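PDB 6XFR: Lactamase_B domain-containing protein from Pontibacter korlensis, which probably hydrolyses beta-lactams to substituted beta-amino acids as a zinc-dependent class B1 metallo-beta-lactamase. Local coordinates for residues Gly35-Thr40 and Thr65-Pro70; Val45-Gly50 and Val75-His80; Thr99-Ala104 and Thr118-Thr123; Gln130-Tyr135 and Val146-Pro151; Ala184-Gln189 and His213-Leu218. All blocks are in the same frame, centred on the assembly; numbering follows the deposited sequence.

Contact 2 lies about 5 Å from the centre of the molecule and carries His78 and His80 of the three-histidine zinc site. Contact 1 adjoins it in the same sheet: strands 30-40 and 43-47 are neighbours, and the centres of the two contacts are about 15 Å apart. Contact 4, in the other large sheet, faces both: Ile47 and Val45 pack on Val148 and Leu132, Thr40 and Val38 on Gln130, while Thr77 O lies 3.0 Å from Val146 N. Contact 3, centred about 13 Å from contacts 2 and 4, puts the Ser100 side chain about 7 Å from that of His78. Contact 5 touches contact 4 through Leu188 and Val147, its Thr214 side chain about 9 Å from that of His141.

Contact 1: residues Gly35-Thr40 and Thr65-Pro70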
# COMPACT_ATOMS: atom_id res chain seq x y z
N GLY B 35 7.36 7.20 -7.34
CA GLY B 35 8.71 6.70 -7.37
C GLY B 35 9.06 6.12 -6.00
O GLY B 35 8.23 6.13 -5.08
N LEU B 36 10.29 5.65 -5.87
CA LEU B 36 10.81 5.16 -4.60
C LEU B 36 11.95 6.04 -4.11
O LEU B 36 12.72 6.61 -4.90
CB LEU B 36 11.36 3.74 -4.71
CG LEU B 36 10.41 2.57 -4.88
CD1 LEU B 36 11.21 1.26 -4.70
CD2 LEU B 36 9.29 2.69 -3.88
N ILE B 37 12.06 6.12 -2.79
CA ILE B 37 13.27 6.55 -2.10
C ILE B 37 13.71 5.39 -1.24
O ILE B 37 12.87 4.75 -0.59
CB ILE B 37 13.05 7.81 -1.24
CG1 ILE B 37 12.06 8.76 -1.90
CG2 ILE B 37 14.39 8.46 -0.91
CD1 ILE B 37 11.68 9.91 -1.03
N VAL B 38 14.99 5.06 -1.29
CA VAL B 38 15.59 4.04 -0.44
C VAL B 38 16.72 4.64 0.36
O VAL B 38 17.65 5.26 -0.19
CB VAL B 38 16.03 2.82 -1.27
CG1 VAL B 38 16.56 1.74 -0.34
CG2 VAL B 38 14.81 2.30 -2.00
N SER B 39 16.65 4.47 1.68
CA SER B 39 17.66 4.96 2.60
C SER B 39 18.66 3.86 2.88
O SER B 39 18.28 2.70 3.08
CB SER B 39 17.02 5.45 3.90
OG SER B 39 17.96 6.18 4.67
N THR B 40 19.95 4.19 2.84
CA THR B 40 21.01 3.22 3.10
C THR B 40 21.93 3.83 4.13
O THR B 40 21.77 4.99 4.54
CB THR B 40 21.80 2.80 1.83
OG1 THR B 40 22.82 3.75 1.55
CG2 THR B 40 20.90 2.69 0.61
N THR B 65 15.53 17.03 4.78
CA THR B 65 14.98 17.33 6.10
C THR B 65 14.78 16.06 6.93
O THR B 65 15.07 16.06 8.14
CB THR B 65 13.64 18.04 5.96
OG1 THR B 65 13.84 19.36 5.47
CG2 THR B 65 12.92 18.09 7.30
N ASN B 66 14.29 14.99 6.31
CA ASN B 66 13.85 13.81 7.05
C ASN B 66 14.86 12.66 7.03
O ASN B 66 15.12 12.05 8.06
CB ASN B 66 12.51 13.34 6.49
CG ASN B 66 11.50 14.48 6.42
OD1 ASN B 66 11.04 14.86 5.36
ND2 ASN B 66 11.20 15.05 7.56
N LEU B 67 15.48 12.37 5.90
CA LEU B 67 16.56 11.40 5.88
C LEU B 67 17.90 12.02 6.25
O LEU B 67 18.83 11.28 6.57
CB LEU B 67 16.69 10.76 4.51
CG LEU B 67 15.73 9.64 4.14
CD1 LEU B 67 14.34 10.09 4.36
CD2 LEU B 67 15.95 9.27 2.66
N LYS B 68 18.03 13.35 6.17
CA LYS B 68 19.26 14.08 6.49
C LYS B 68 20.49 13.36 5.93
O LYS B 68 21.49 13.16 6.63
CB LYS B 68 19.38 14.29 8.00
CG LYS B 68 18.07 14.75 8.68
CD LYS B 68 18.10 14.52 10.14
CE LYS B 68 18.25 15.85 10.87
NZ LYS B 68 19.52 16.64 10.53
N GLN B 69 20.43 12.97 4.65
CA GLN B 69 21.56 12.38 3.94
C GLN B 69 21.50 12.76 2.46
O GLN B 69 20.42 13.08 1.94
CB GLN B 69 21.60 10.84 4.10
CG GLN B 69 20.62 10.06 3.23
CD GLN B 69 20.36 8.63 3.73
OE1 GLN B 69 19.28 8.07 3.48
NE2 GLN B 69 21.34 8.04 4.42
N PRO B 70 22.64 12.78 1.76
CA PRO B 70 22.61 13.09 0.33
C PRO B 70 22.08 11.94 -0.51
O PRO B 70 22.15 10.76 -0.13
CB PRO B 70 24.09 13.37 0.00
CG PRO B 70 24.85 12.66 1.04
CD PRO B 70 24.02 12.75 2.28
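Gln69 reaches Ser39 and Thr40 with both ends of its side-chain amide. A chi1 of 78° tucks CG over the backbone, and the chain then runs out extended, which carries the amide to the strand. There Ser39 OG donates to Gln69 OE1 at 2.6 Å, slightly tilted from the plane of that carbonyl, while Gln69 NE2 donates to the backbone Thr40 O at 3.1 Å, 22° out of the amide plane. Two bonds on opposite ends of one amide fix its rotation. A zinc ion lies about 3 Å from the nearest atom of this side chain. Ser39 OG stands anti to its own backbone N, which turns it to this side.

This is where helix 53-67, laid against the sheet of the N-terminal half of the metallo-beta-lactamase fold, runs out: Lys68 leaves helical geometry with a positive phi, and the chain turns toward strand 71-75. One step back, Leu67 slants across Ile37, its CD2 meeting Ile37 CG2 at 4.0 Å, and its CG lies 4.2 Å from Ser39 OG. Ile37 also packs on Leu59, Trp62 and Ile63 of the same helix, and Leu67 and Gln69 both touch Ala44 on the adjoining strand.

Contact 2: residues Val45-Gly50 and Val75-His80; sequences VLIDTG and VPTHWH. With ZN (zinc ion), chain N.
Asp48 OD2 takes two weak hydrogen bonds from Thr77, one from its backbone N and one from its OG1, each 3.3 Å long. The two side chains meet at about a right angle, with Thr77 OG1 folded back over its own main chain (chi1 65°). The other carboxylate oxygen, Asp48 OD1, has a stronger partner outside: a salt bridge to Lys83 of the following helix.

Backbone bonds join the segments just upstream. Val75 N donates to Leu46 O at 2.8 Å, and Asp48 N to Val75 O at 3.1 Å. Ile47 and Val75 run next to each other on one face of the sheet, with Ile47 CD1 3.8 Å from Val75 CB; Ile47 CG2 passes crosswise to the Thr77 methyl.

Past this seam, residues 78-82 form the His-X-His-X-Asp motif of the metallo-beta-lactamases. His78 NE2 and His80 ND1 each bind the zinc ion at 2.2 Å, and His141 supplies the third nitrogen. His80 uses its remaining nitrogen, NE2, for a hydrogen bond to Asp175. Buried Asp48, balanced by Lys83, probably stays charged, and through its weak bonds to Thr77 it may help position the chain just before His78, consistent with a second-shell part in shaping the site.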
# COMPACT_ATOMS: atom_id res chain seq x y z
N VAL B 45 18.97 6.49 -2.32
CA VAL B 45 18.79 6.17 -3.73
C VAL B 45 17.42 6.64 -4.17
O VAL B 45 16.43 6.49 -3.44
CB VAL B 45 18.97 4.69 -4.03
CG1 VAL B 45 18.49 4.39 -5.44
CG2 VAL B 45 20.41 4.36 -3.85
N LEU B 46 17.38 7.22 -5.35
CA LEU B 46 16.20 7.80 -5.96
C LEU B 46 15.82 6.92 -7.14
O LEU B 46 16.64 6.70 -8.03
CB LEU B 46 16.49 9.23 -6.41
CG LEU B 46 15.34 10.18 -6.38
CD1 LEU B 46 14.59 9.94 -5.09
CD2 LEU B 46 15.94 11.55 -6.43
N ILE B 47 14.65 6.34 -7.09
CA ILE B 47 14.10 5.61 -8.23
C ILE B 47 12.97 6.48 -8.77
O ILE B 47 11.90 6.57 -8.16
CB ILE B 47 13.63 4.20 -7.86
CG1 ILE B 47 14.76 3.43 -7.16
CG2 ILE B 47 13.17 3.45 -9.11
CD1 ILE B 47 15.98 3.33 -7.96
N ASP B 48 13.23 7.08 -9.94
CA ASP B 48 12.37 8.09 -10.55
C ASP B 48 12.57 9.47 -9.93
O ASP B 48 12.80 9.59 -8.72
CB ASP B 48 10.90 7.72 -10.46
CG ASP B 48 10.50 6.73 -11.52
OD1 ASP B 48 9.32 6.31 -11.51
OD2 ASP B 48 11.37 6.36 -12.35
N THR B 49 12.48 10.50 -10.76
CA THR B 49 12.42 11.87 -10.32
C THR B 49 10.97 12.21 -10.05
O THR B 49 10.06 11.45 -10.36
CB THR B 49 13.01 12.79 -11.39
OG1 THR B 49 12.26 12.62 -12.60
CG2 THR B 49 14.48 12.45 -11.65
N GLY B 50 10.72 13.39 -9.52
CA GLY B 50 9.37 13.89 -9.48
C GLY B 50 8.82 14.04 -10.89
O GLY B 50 9.50 13.90 -11.90
N VAL B 75 17.74 6.91 -10.56
CA VAL B 75 17.65 5.92 -11.62
C VAL B 75 16.27 6.06 -12.24
O VAL B 75 15.31 5.50 -11.70
CB VAL B 75 17.86 4.49 -11.09
CG1 VAL B 75 17.67 3.45 -12.22
CG2 VAL B 75 19.20 4.35 -10.37
N PRO B 76 16.11 6.81 -13.34
CA PRO B 76 14.82 6.84 -14.03
C PRO B 76 14.56 5.50 -14.68
O PRO B 76 15.49 4.77 -15.03
CB PRO B 76 14.99 7.93 -15.09
CG PRO B 76 16.08 8.80 -14.54
CD PRO B 76 17.02 7.85 -13.83
N THR B 77 13.28 5.14 -14.75
CA THR B 77 12.87 3.85 -15.30
C THR B 77 12.48 3.90 -16.78
O THR B 77 12.26 2.85 -17.38
CB THR B 77 11.73 3.27 -14.48
OG1 THR B 77 10.56 4.10 -14.60
CG2 THR B 77 12.15 3.13 -13.02
N HIS B 78 12.33 5.09 -17.36
CA HIS B 78 12.20 5.24 -18.81
C HIS B 78 12.18 6.74 -19.09
O HIS B 78 12.35 7.56 -18.18
CB HIS B 78 11.01 4.45 -19.35
CG HIS B 78 9.67 5.02 -19.02
ND1 HIS B 78 9.23 5.19 -17.73
CD2 HIS B 78 8.65 5.41 -19.82
CE1 HIS B 78 8.01 5.70 -17.75
NE2 HIS B 78 7.63 5.83 -19.01
N TRP B 79 12.02 7.10 -20.37
CA TRP B 79 12.38 8.46 -20.78
C TRP B 79 11.29 9.50 -20.56
O TRP B 79 11.59 10.70 -20.65
CB TRP B 79 12.80 8.49 -22.25
CG TRP B 79 11.74 8.12 -23.26
CD1 TRP B 79 11.47 6.87 -23.74
CD2 TRP B 79 10.86 9.01 -23.94
NE1 TRP B 79 10.47 6.92 -24.69
CE2 TRP B 79 10.07 8.23 -24.83
CE3 TRP B 79 10.66 10.40 -23.91
CZ2 TRP B 79 9.09 8.78 -25.66
CZ3 TRP B 79 9.69 10.95 -24.74
CH2 TRP B 79 8.91 10.14 -25.60
N HIS B 80 10.08 9.09 -20.18
CA HIS B 80 8.97 10.03 -20.10
C HIS B 80 9.12 10.99 -18.92
O HIS B 80 9.78 10.71 -17.91
CB HIS B 80 7.66 9.28 -20.01
CG HIS B 80 7.13 8.79 -21.32
ND1 HIS B 80 6.26 7.73 -21.42
CD2 HIS B 80 7.33 9.23 -22.59
CE1 HIS B 80 5.95 7.53 -22.69
NE2 HIS B 80 6.59 8.42 -23.42
ZN ZN N . 5.70 6.71 -19.52

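Contact 3: residues Thr99-Ala104 and Thr118-Thr123; sequences TSELTA and TFATDT
Thr118 fits its side chain into the turn where the chain of Thr99-Ala104 passes from strand to helix. Its CB lies 3.7 Å from Thr99 O and 4.0 Å from Glu101 CA. One branch, OG1, faces Glu101 CG at 4.0 Å, the two side chains meeting at about a right angle. The other, CG2, is set anti to the carbonyl carbon and reaches the first turn of helix 101-109, 3.3 Å from Ala104 CB, with Ser100 O 3.6 Å away. That oxygen is gripped from opposite faces of its plane by Thr99 OG1 and Ala104 N.

Beside this, two backbone bonds run in parallel register: Phe119 N to Thr99 O at 2.9 Å and Glu101 N to Phe119 O at 3.0 Å. Ser100 holds the N-cap position, and its OG bonds to Thr103 OG1. Strand 98-100, helix 101-109 and strand 117-119 make a small beta-alpha-beta unit, its two strands pairing as a separate sheet; Thr99 packs on Pro76, and Thr103 OG1 bonds to Asp144.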
# COMPACT_ATOMS: atom_id res chain seq x y z
N THR B 99 20.88 5.70 -16.40
CA THR B 99 19.77 5.07 -17.12
C THR B 99 20.31 3.92 -17.97
O THR B 99 21.51 3.67 -18.04
CB THR B 99 18.99 6.11 -17.95
OG1 THR B 99 19.72 6.47 -19.12
CG2 THR B 99 18.73 7.39 -17.17
N SER B 100 19.40 3.18 -18.59
CA SER B 100 19.81 2.25 -19.63
C SER B 100 20.29 3.02 -20.85
O SER B 100 20.05 4.22 -21.00
CB SER B 100 18.65 1.32 -19.99
OG SER B 100 17.64 1.99 -20.72
N GLU B 101 21.03 2.32 -21.72
CA GLU B 101 21.53 2.93 -22.95
C GLU B 101 20.38 3.44 -23.79
O GLU B 101 20.41 4.59 -24.26
CB GLU B 101 22.36 1.93 -23.76
CG GLU B 101 23.78 2.30 -23.95
CD GLU B 101 24.52 1.39 -24.95
OE1 GLU B 101 24.08 1.29 -26.13
OE2 GLU B 101 25.55 0.78 -24.57
N LEU B 102 19.34 2.63 -23.98
CA LEU B 102 18.29 3.08 -24.88
C LEU B 102 17.41 4.14 -24.23
O LEU B 102 16.90 5.02 -24.93
CB LEU B 102 17.43 1.92 -25.38
CG LEU B 102 16.26 2.44 -26.23
CD1 LEU B 102 16.74 3.33 -27.36
CD2 LEU B 102 15.43 1.30 -26.81
N THR B 103 17.27 4.13 -22.90
CA THR B 103 16.59 5.26 -22.29
C THR B 103 17.34 6.56 -22.61
O THR B 103 16.72 7.57 -22.97
CB THR B 103 16.47 5.08 -20.78
OG1 THR B 103 15.47 4.08 -20.47
CG2 THR B 103 16.09 6.40 -20.12
N ALA B 104 18.68 6.52 -22.59
CA ALA B 104 19.45 7.70 -22.95
C ALA B 104 19.23 8.08 -24.42
O ALA B 104 19.17 9.26 -24.77
CB ALA B 104 20.93 7.46 -22.65
N THR B 118 25.33 5.56 -18.52
CA THR B 118 24.37 4.59 -19.00
C THR B 118 24.91 3.18 -18.78
O THR B 118 26.12 2.97 -18.68
CB THR B 118 24.02 4.79 -20.48
OG1 THR B 118 25.22 4.93 -21.23
CG2 THR B 118 23.17 6.03 -20.65
N PHE B 119 23.99 2.23 -18.67
CA PHE B 119 24.32 0.83 -18.56
C PHE B 119 23.62 0.08 -19.69
O PHE B 119 22.45 0.35 -19.98
CB PHE B 119 23.89 0.30 -17.20
CG PHE B 119 24.75 0.80 -16.10
CD1 PHE B 119 24.56 2.07 -15.58
CD2 PHE B 119 25.79 0.02 -15.61
CE1 PHE B 119 25.37 2.56 -14.56
CE2 PHE B 119 26.62 0.49 -14.61
CZ PHE B 119 26.41 1.77 -14.08
N ALA B 120 24.35 -0.83 -20.33
CA ALA B 120 23.80 -1.68 -21.37
C ALA B 120 23.43 -3.07 -20.88
O ALA B 120 22.92 -3.87 -21.67
CB ALA B 120 24.79 -1.81 -22.52
N THR B 121 23.70 -3.39 -19.62
CA THR B 121 23.49 -4.71 -19.03
C THR B 121 22.53 -4.66 -17.85
O THR B 121 22.44 -3.65 -17.15
CB THR B 121 24.85 -5.35 -18.60
OG1 THR B 121 25.67 -4.39 -17.91
CG2 THR B 121 25.58 -5.88 -19.80
N ASP B 122 21.77 -5.75 -17.64
CA ASP B 122 21.08 -5.94 -16.36
C ASP B 122 22.08 -5.92 -15.22
O ASP B 122 23.10 -6.62 -15.27
CB ASP B 122 20.30 -7.25 -16.35
CG ASP B 122 19.13 -7.26 -17.34
OD1 ASP B 122 18.67 -6.16 -17.71
OD2 ASP B 122 18.66 -8.35 -17.74
N THR B 123 21.81 -5.10 -14.20
CA THR B 123 22.81 -4.81 -13.18
C THR B 123 22.25 -5.04 -11.79
O THR B 123 21.14 -4.61 -11.49
CB THR B 123 23.28 -3.34 -13.23
OG1 THR B 123 22.14 -2.48 -13.04
CG2 THR B 123 23.89 -3.03 -14.58

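Contact 4: residues Gln130-Tyr135 and Val146-Pro151. With ZN (zinc ion), chain T; EPE (4-(2-hydroxyethyl)-1-piperazine ethanesulfonic acid), chain M.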
# COMPACT_ATOMS: atom_id res chain seq x y z
N GLN B 130 22.45 -1.89 1.07
CA GLN B 130 21.20 -2.09 0.35
C GLN B 130 21.51 -2.55 -1.06
O GLN B 130 22.29 -1.90 -1.77
CB GLN B 130 20.42 -0.78 0.33
CG GLN B 130 19.14 -0.88 -0.48
CD GLN B 130 18.02 -1.58 0.27
OE1 GLN B 130 17.69 -1.24 1.40
NE2 GLN B 130 17.43 -2.56 -0.36
N GLN B 131 20.91 -3.66 -1.49
CA GLN B 131 21.14 -4.13 -2.84
C GLN B 131 19.92 -3.89 -3.72
O GLN B 131 18.79 -3.98 -3.28
CB GLN B 131 21.59 -5.60 -2.86
CG GLN B 131 20.78 -6.63 -2.20
CD GLN B 131 21.23 -8.04 -2.63
OE1 GLN B 131 22.15 -8.18 -3.47
NE2 GLN B 131 20.55 -9.09 -2.10
N LEU B 132 20.18 -3.51 -4.95
CA LEU B 132 19.17 -3.17 -5.94
C LEU B 132 19.50 -3.89 -7.23
O LEU B 132 20.67 -4.04 -7.60
CB LEU B 132 19.12 -1.66 -6.20
CG LEU B 132 18.84 -0.67 -5.05
CD1 LEU B 132 20.11 -0.31 -4.27
CD2 LEU B 132 18.13 0.60 -5.56
N GLU B 133 18.46 -4.33 -7.92
CA GLU B 133 18.58 -4.96 -9.22
C GLU B 133 17.80 -4.11 -10.21
O GLU B 133 16.73 -3.60 -9.88
CB GLU B 133 18.03 -6.37 -9.19
CG GLU B 133 18.77 -7.23 -8.19
CD GLU B 133 18.19 -8.63 -8.01
OE1 GLU B 133 17.11 -8.93 -8.59
OE2 GLU B 133 18.83 -9.45 -7.31
N VAL B 134 18.37 -3.88 -11.37
CA VAL B 134 17.64 -3.21 -12.42
C VAL B 134 17.49 -4.20 -13.56
O VAL B 134 18.40 -4.98 -13.83
CB VAL B 134 18.31 -1.88 -12.83
CG1 VAL B 134 17.36 -1.04 -13.69
CG2 VAL B 134 18.64 -1.12 -11.58
N TYR B 135 16.31 -4.26 -14.16
CA TYR B 135 16.05 -5.33 -15.12
C TYR B 135 15.18 -4.84 -16.26
O TYR B 135 14.29 -4.00 -16.07
CB TYR B 135 15.40 -6.53 -14.44
CG TYR B 135 14.98 -7.65 -15.39
CD1 TYR B 135 15.92 -8.46 -16.00
CD2 TYR B 135 13.65 -7.87 -15.67
CE1 TYR B 135 15.54 -9.48 -16.86
CE2 TYR B 135 13.27 -8.87 -16.51
CZ TYR B 135 14.21 -9.69 -17.10
OH TYR B 135 13.78 -10.70 -17.95
N VAL B 146 12.26 -0.11 -17.63
CA VAL B 146 12.93 -1.08 -16.76
C VAL B 146 12.24 -1.14 -15.41
O VAL B 146 11.59 -0.19 -14.97
CB VAL B 146 14.44 -0.79 -16.55
CG1 VAL B 146 15.23 -1.20 -17.75
CG2 VAL B 146 14.70 0.66 -16.17
N VAL B 147 12.41 -2.27 -14.74
CA VAL B 147 11.93 -2.40 -13.37
C VAL B 147 13.14 -2.43 -12.43
O VAL B 147 14.29 -2.55 -12.86
CB VAL B 147 11.01 -3.63 -13.17
CG1 VAL B 147 9.89 -3.66 -14.18
CG2 VAL B 147 11.79 -4.96 -13.18
N VAL B 148 12.86 -2.24 -11.14
CA VAL B 148 13.85 -2.25 -10.07
C VAL B 148 13.33 -3.17 -8.98
O VAL B 148 12.17 -3.04 -8.57
CB VAL B 148 14.10 -0.84 -9.49
CG1 VAL B 148 15.10 -0.88 -8.37
CG2 VAL B 148 14.53 0.12 -10.58
N TYR B 149 14.16 -4.09 -8.53
CA TYR B 149 13.77 -5.04 -7.50
C TYR B 149 14.70 -4.85 -6.33
O TYR B 149 15.91 -4.64 -6.51
CB TYR B 149 13.82 -6.49 -7.99
CG TYR B 149 13.20 -7.51 -7.02
CD1 TYR B 149 11.84 -7.40 -6.61
CD2 TYR B 149 13.95 -8.60 -6.53
CE1 TYR B 149 11.27 -8.33 -5.74
CE2 TYR B 149 13.37 -9.55 -5.67
CZ TYR B 149 12.03 -9.39 -5.29
OH TYR B 149 11.48 -10.30 -4.44
N LEU B 150 14.11 -4.81 -5.13
CA LEU B 150 14.84 -4.92 -3.87
C LEU B 150 14.67 -6.37 -3.40
O LEU B 150 13.59 -6.73 -2.91
CB LEU B 150 14.30 -3.94 -2.83
CG LEU B 150 13.93 -2.50 -3.26
CD1 LEU B 150 13.70 -1.56 -2.09
CD2 LEU B 150 15.02 -1.93 -4.14
N PRO B 151 15.67 -7.25 -3.60
CA PRO B 151 15.52 -8.65 -3.16
C PRO B 151 15.47 -8.84 -1.64
O PRO B 151 14.97 -9.88 -1.18
CB PRO B 151 16.74 -9.35 -3.78
CG PRO B 151 17.73 -8.26 -4.09
CD PRO B 151 16.89 -7.07 -4.41
ZN ZN T . 17.20 -5.51 -2.00
N1 EPE M . 16.05 -12.95 -7.57
C2 EPE M . 15.75 -12.16 -8.79
C3 EPE M . 16.88 -12.21 -9.81
N4 EPE M . 18.18 -11.95 -9.21
C5 EPE M . 18.44 -12.54 -7.90
C6 EPE M . 17.26 -12.43 -6.93
C7 EPE M . 19.32 -11.70 -10.09
C8 EPE M . 20.40 -10.85 -9.42
O8 EPE M . 21.60 -10.81 -10.17
C9 EPE M . 14.92 -12.73 -6.67
C10 EPE M . 14.04 -13.96 -6.47
S EPE M . 12.57 -13.60 -5.48
O1S EPE M . 12.77 -12.59 -4.41
O2S EPE M . 12.19 -14.86 -4.84
O3S EPE M . 11.50 -13.20 -6.40
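Glu133 and Tyr149, a hydrogen-bonded antiparallel pair, jointly hold a molecule of the buffer HEPES on one face of the hairpin. Tyr149 OH donates to a sulfonate oxygen, EPE O1S, at 2.6 Å, nearly in the plane of the ring. Glu133, extended beyond CG, turns both carboxylate oxygens toward the piperazine EPE N4, over weak bonds of 3.3 Å from OE1 and 3.2 Å from OE2. Thr124 and Lys194 hold the buffer too.

The backbones pair through Glu133 with Tyr149 and Tyr135 with Val147, four N-H...O bonds in all. On the other face Leu132 lies alongside Leu150, Leu132 CG 4.1 Å from Leu150 CD2, and Val134 CG1 meets Val146 CG2 at 4.0 Å. At the far end the Gln131 amide crosses Pro151 obliquely, NE2 3.5 Å from Pro151 CG.

A zinc ion is bound there by the backbone Gln131 O at 2.5 Å, with Pro151 and Gln152 also at the site. A carbonyl ligand marks it off from the three-histidine and Asp-Cys-His zinc sites, and the piperazine nitrogen facing Glu133 is probably protonated.

Contact 5: residues Ala184-Gln189 and His213-Leu218; sequences AIQRLQ and HTLSLL
Ile185, with chi1 -69°, has CG2 anti to its backbone N, and Thr214, with chi1 -65°, has its methyl CG2 in the same relation; these torsions send hydrocarbon from both residues into the interface between two helices. Helix 181-191 and helix 209-217 pack antiparallel, the short segments crossing at -161° with their axes 10.1 Å apart, in the C-terminal half of the alpha-beta/beta-alpha sandwich of the metallo-beta-lactamases. Strand 197-200, an outer strand of its sheet, lies between them in the chain.

No hydrogen bond crosses the interface; the join is apolar. Ile185 and Leu215 overlap antiparallel, each running past the other, and Leu215 CD1 is set over the branch point of the isoleucine, 3.6 Å from Ile185 CG2 and 3.7 Å from Ile185 CB. Thr214 comes in at about a right angle instead, its CG2 3.7 Å from Ile185 CG1. Its hydroxyl serves other partners, bonding to Leu210 O one turn back in the helix and to Lys163 N, which leaves the methyl for the isoleucine. Leu211 and Leu218 add to the apolar surroundings of Ile185.

Next along the helix, Gln186 lays the aliphatic part of its extended chain across Leu215: Gln186 CG is 3.8 Å from Leu215 CD1, and Gln186 NE2 is 4.1 Å from Leu215 CD2.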
# COMPACT_ATOMS: atom_id res chain seq x y z
N ALA B 184 6.42 -9.11 -21.42
CA ALA B 184 7.20 -8.43 -20.40
C ALA B 184 6.62 -8.69 -19.01
O ALA B 184 7.37 -8.92 -18.05
CB ALA B 184 7.28 -6.93 -20.69
N ILE B 185 5.29 -8.66 -18.88
CA ILE B 185 4.67 -8.95 -17.59
C ILE B 185 5.02 -10.36 -17.15
O ILE B 185 5.45 -10.58 -16.00
CB ILE B 185 3.14 -8.75 -17.67
CG1 ILE B 185 2.82 -7.28 -17.82
CG2 ILE B 185 2.45 -9.38 -16.41
CD1 ILE B 185 3.61 -6.44 -16.85
N GLN B 186 4.91 -11.33 -18.06
CA GLN B 186 5.18 -12.71 -17.72
C GLN B 186 6.65 -12.92 -17.38
O GLN B 186 6.98 -13.77 -16.55
CB GLN B 186 4.75 -13.60 -18.88
CG GLN B 186 3.29 -13.38 -19.20
CD GLN B 186 2.80 -14.17 -20.39
OE1 GLN B 186 3.25 -13.97 -21.51
NE2 GLN B 186 1.90 -15.10 -20.14
N ARG B 187 7.54 -12.14 -17.97
CA ARG B 187 8.92 -12.17 -17.51
C ARG B 187 9.00 -11.72 -16.06
O ARG B 187 9.58 -12.41 -15.21
CB ARG B 187 9.77 -11.29 -18.42
CG ARG B 187 10.42 -12.01 -19.58
CD ARG B 187 10.83 -11.07 -20.72
NE ARG B 187 10.90 -11.77 -22.02
CZ ARG B 187 10.36 -11.35 -23.18
NH1 ARG B 187 9.69 -10.20 -23.28
NH2 ARG B 187 10.51 -12.09 -24.26
N LEU B 188 8.30 -10.64 -15.71
CA LEU B 188 8.30 -10.22 -14.32
C LEU B 188 7.74 -11.31 -13.41
O LEU B 188 8.32 -11.61 -12.35
CB LEU B 188 7.49 -8.94 -14.17
CG LEU B 188 8.03 -7.72 -14.90
CD1 LEU B 188 7.17 -6.53 -14.53
CD2 LEU B 188 9.47 -7.50 -14.52
N GLN B 189 6.62 -11.92 -13.80
CA GLN B 189 6.06 -12.98 -12.97
C GLN B 189 7.02 -14.14 -12.82
O GLN B 189 7.04 -14.79 -11.77
CB GLN B 189 4.75 -13.49 -13.53
CG GLN B 189 3.61 -12.53 -13.48
CD GLN B 189 2.46 -13.11 -14.25
OE1 GLN B 189 2.69 -13.73 -15.29
NE2 GLN B 189 1.21 -12.95 -13.74
N HIS B 213 -3.41 -8.68 -13.16
CA HIS B 213 -4.41 -7.72 -13.63
C HIS B 213 -3.92 -7.00 -14.88
O HIS B 213 -4.70 -6.72 -15.80
CB HIS B 213 -4.80 -6.72 -12.54
CG HIS B 213 -5.72 -5.62 -13.00
ND1 HIS B 213 -7.01 -5.86 -13.42
CD2 HIS B 213 -5.53 -4.28 -13.10
CE1 HIS B 213 -7.57 -4.71 -13.78
NE2 HIS B 213 -6.70 -3.74 -13.59
N THR B 214 -2.64 -6.64 -14.92
CA THR B 214 -2.12 -6.03 -16.13
C THR B 214 -2.18 -7.00 -17.30
O THR B 214 -2.68 -6.66 -18.38
CB THR B 214 -0.71 -5.54 -15.88
OG1 THR B 214 -0.76 -4.49 -14.88
CG2 THR B 214 -0.07 -5.02 -17.16
N LEU B 215 -1.81 -8.27 -17.07
CA LEU B 215 -1.98 -9.29 -18.09
C LEU B 215 -3.42 -9.35 -18.60
O LEU B 215 -3.67 -9.50 -19.80
CB LEU B 215 -1.59 -10.65 -17.53
CG LEU B 215 -0.94 -11.57 -18.55
CD1 LEU B 215 0.43 -10.97 -18.89
CD2 LEU B 215 -0.85 -12.99 -18.02
N SER B 216 -4.38 -9.26 -17.69
CA SER B 216 -5.78 -9.33 -18.07
C SER B 216 -6.18 -8.14 -18.96
O SER B 216 -6.91 -8.30 -19.94
CB SER B 216 -6.63 -9.40 -16.80
OG SER B 216 -8.01 -9.20 -17.07
N LEU B 217 -5.74 -6.93 -18.61
CA LEU B 217 -6.05 -5.76 -19.42
C LEU B 217 -5.48 -5.86 -20.84
O LEU B 217 -6.10 -5.37 -21.79
CB LEU B 217 -5.51 -4.49 -18.74
CG LEU B 217 -6.20 -4.02 -17.46
CD1 LEU B 217 -5.49 -2.78 -16.96
CD2 LEU B 217 -7.68 -3.76 -17.68
N LEU B 218 -4.32 -6.48 -20.99
CA LEU B 218 -3.60 -6.59 -22.26
C LEU B 218 -4.19 -7.57 -23.28
O LEU B 218 -5.11 -7.26 -24.01
CB LEU B 218 -2.15 -6.99 -21.98
CG LEU B 218 -1.31 -5.79 -21.62
CD1 LEU B 218 -0.01 -6.23 -20.94
CD2 LEU B 218 -1.02 -4.99 -22.90